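Local coordinates for protein formiminoglutamase (Trypanosoma cruzi, PDB 4MYK) that hydrolyses N-formimino-L-glutamate as an arginase-like, manganese-dependent metalloenzyme, at residues 25-30 with 109-114. The protein carries 1 engineered substitution. Numbering follows the deposited sequence.
Sequences QREEDA and LARGAF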
loop_
_atom_site.group_PDB
_atom_site.type_symbol
_atom_site.label_atom_id
_atom_site.label_comp_id
_atom_site.label_asym_id
_atom_site.label_seq_id
_atom_site.Cartn_x
_atom_site.Cartn_y
_atom_site.Cartn_z
ATOM N N GLN A 25 -32.226 23.686 -2.896
ATOM C CA GLN A 25 -32.239 24.923 -2.119
ATOM C C GLN A 25 -32.665 24.664 -0.680
ATOM O O GLN A 25 -32.085 25.221 0.252
ATOM C CB GLN A 25 -33.157 25.967 -2.763
ATOM C CG GLN A 25 -32.664 26.510 -4.107
ATOM C CD GLN A 25 -31.759 27.737 -3.975
ATOM O OE1 GLN A 25 -31.668 28.551 -4.898
ATOM N NE2 GLN A 25 -31.094 27.878 -2.827
ATOM N N ARG A 26 -33.684 23.819 -0.516
ATOM C CA ARG A 26 -34.185 23.420 0.801
ATOM C C ARG A 26 -33.838 21.965 1.093
ATOM O O ARG A 26 -34.097 21.075 0.281
ATOM C CB ARG A 26 -35.707 23.605 0.907
ATOM C CG ARG A 26 -36.150 24.557 2.031
ATOM C CD ARG A 26 -37.466 24.128 2.723
ATOM N NE ARG A 26 -38.688 24.439 1.970
ATOM C CZ ARG A 26 -39.381 25.577 2.064
ATOM N NH1 ARG A 26 -38.987 26.551 2.878
ATOM N NH2 ARG A 26 -40.482 25.742 1.337
ATOM N N GLU A 27 -33.254 21.740 2.264
ATOM C CA GLU A 27 -32.906 20.405 2.723
ATOM C C GLU A 27 -33.986 19.377 2.406
ATOM O O GLU A 27 -33.680 18.223 2.083
ATOM C CB GLU A 27 -32.653 20.427 4.230
ATOM C CG GLU A 27 -32.111 19.120 4.769
ATOM C CD GLU A 27 -32.026 19.102 6.283
ATOM O OE1 GLU A 27 -31.799 20.181 6.876
ATOM O OE2 GLU A 27 -32.177 18.006 6.873
ATOM N N GLU A 28 -35.247 19.804 2.506
ATOM C CA GLU A 28 -36.398 18.912 2.351
ATOM C C GLU A 28 -36.441 18.319 0.948
ATOM O O GLU A 28 -37.128 17.323 0.696
ATOM C CB GLU A 28 -37.705 19.667 2.627
ATOM C CG GLU A 28 -37.602 20.694 3.739
ATOM C CD GLU A 28 -37.597 20.067 5.123
ATOM O OE1 GLU A 28 -38.502 19.244 5.409
ATOM O OE2 GLU A 28 -36.695 20.406 5.927
ATOM N N ASP A 29 -35.696 18.944 0.042
ATOM C CA ASP A 29 -35.719 18.583 -1.369
ATOM C C ASP A 29 -34.526 17.713 -1.781
ATOM O O ASP A 29 -34.504 17.138 -2.866
ATOM C CB ASP A 29 -35.811 19.856 -2.218
ATOM C CG ASP A 29 -37.152 20.575 -2.040
ATOM O OD1 ASP A 29 -38.208 19.906 -2.139
ATOM O OD2 ASP A 29 -37.152 21.798 -1.793
ATOM N N ALA A 30 -33.542 17.612 -0.894
ATOM C CA ALA A 30 -32.376 16.767 -1.126
ATOM C C ALA A 30 -32.678 15.287 -0.880
ATOM O O ALA A 30 -33.318 14.926 0.114
ATOM C CB ALA A 30 -31.219 17.217 -0.255
ATOM N N LEU A 109 -34.583 11.011 8.433
ATOM C CA LEU A 109 -35.121 9.663 8.278
ATOM C C LEU A 109 -36.646 9.688 8.176
ATOM O O LEU A 109 -37.229 9.128 7.248
ATOM C CB LEU A 109 -34.710 8.773 9.458
ATOM C CG LEU A 109 -33.300 8.183 9.535
ATOM C CD1 LEU A 109 -33.184 7.308 10.779
ATOM C CD2 LEU A 109 -32.993 7.387 8.279
ATOM N N ALA A 110 -37.272 10.346 9.144
ATOM C CA ALA A 110 -38.725 10.449 9.225
ATOM C C ALA A 110 -39.381 10.932 7.931
ATOM O O ALA A 110 -40.522 10.572 7.645
ATOM C CB ALA A 110 -39.126 11.348 10.397
ATOM N N ARG A 111 -38.681 11.742 7.145
ATOM C CA ARG A 111 -39.313 12.301 5.945
ATOM C C ARG A 111 -38.896 11.575 4.686
ATOM O O ARG A 111 -39.191 12.012 3.581
ATOM C CB ARG A 111 -39.044 13.803 5.794
ATOM C CG ARG A 111 -37.765 14.130 5.082
ATOM C CD ARG A 111 -37.613 15.622 4.863
ATOM N NE ARG A 111 -36.254 15.917 4.423
ATOM C CZ ARG A 111 -35.281 16.297 5.241
ATOM N NH1 ARG A 111 -35.538 16.457 6.529
ATOM N NH2 ARG A 111 -34.067 16.526 4.767
ATOM N N GLY A 112 -38.193 10.464 4.852
ATOM C CA GLY A 112 -37.798 9.661 3.711
ATOM C C GLY A 112 -36.470 10.008 3.060
ATOM O O GLY A 112 -36.059 9.326 2.131
ATOM N N ALA A 113 -35.793 11.053 3.531
ATOM C CA ALA A 113 -34.486 11.412 2.975
ATOM C C ALA A 113 -33.391 10.504 3.537
ATOM O O ALA A 113 -33.624 9.778 4.500
ATOM C CB ALA A 113 -34.167 12.883 3.225
ATOM N N PHE A 114 -32.208 10.533 2.927
ATOM C CA PHE A 114 -31.102 9.677 3.365
ATOM C C PHE A 114 -30.004 10.476 4.069
ATOM O O PHE A 114 -29.343 11.320 3.451
ATOM C CB PHE A 114 -30.518 8.890 2.186
ATOM C CG PHE A 114 -29.447 7.902 2.574
ATOM C CD1 PHE A 114 -28.160 8.321 2.852
ATOM C CD2 PHE A 114 -29.732 6.549 2.642
ATOM C CE1 PHE A 114 -27.188 7.416 3.204
ATOM C CE2 PHE A 114 -28.762 5.637 2.987
ATOM C CZ PHE A 114 -27.488 6.071 3.271
HETATM O O HOH W 1 -34.365 17.896 9.103
#
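Arg111 reaches from the turn after helix 94-110 to the 3-10 turn 27-29, its side chain stretched out straight as far as NE. Its NH2 gives Glu27 OE2 a salt-bridging hydrogen bond of 3.2 Å, fairly straight at 161°. The oxygen lies at the guanidinium edge, close to its plane, and is met on its anti side, from somewhat out of the carboxylate plane, the two planes being turned 67° apart. One water closes the corner, donating to Glu27 OE2 and accepting from Arg111 NH1. NH2 also makes a weak bond to the backbone O of Glu27, which takes the Ala30 N-H as well, so one nitrogen holds the side chain firmly and the main chain only loosely. Glu27 gets there with CG anti to its backbone N (chi1 -173°) and the chain straight beyond; its two oxygens have separate cationic partners, Lys104 of helix 94-110 at OE1 and Arg111 at OE2. Glu28 approaches differently: bent at chi2, it sets OE2 over one guanidinium face, 4.2 Å above the plane and displaced toward the rim, and its OE1 lies 4.1 Å from Arg111 NE, an attraction of charges without a hydrogen bond. Arg111 NE lies 3.6 Å from Glu28 CA, buried there without a hydrogen-bonding partner. Deeper in, Ala113 CB rests 3.8 Å from Ala30 O. Far from the manganese ions, this surface contact joins the loops entering neighbouring parallel strands 32-37 and 114-119 of the arginase/deacetylase alpha/beta fold.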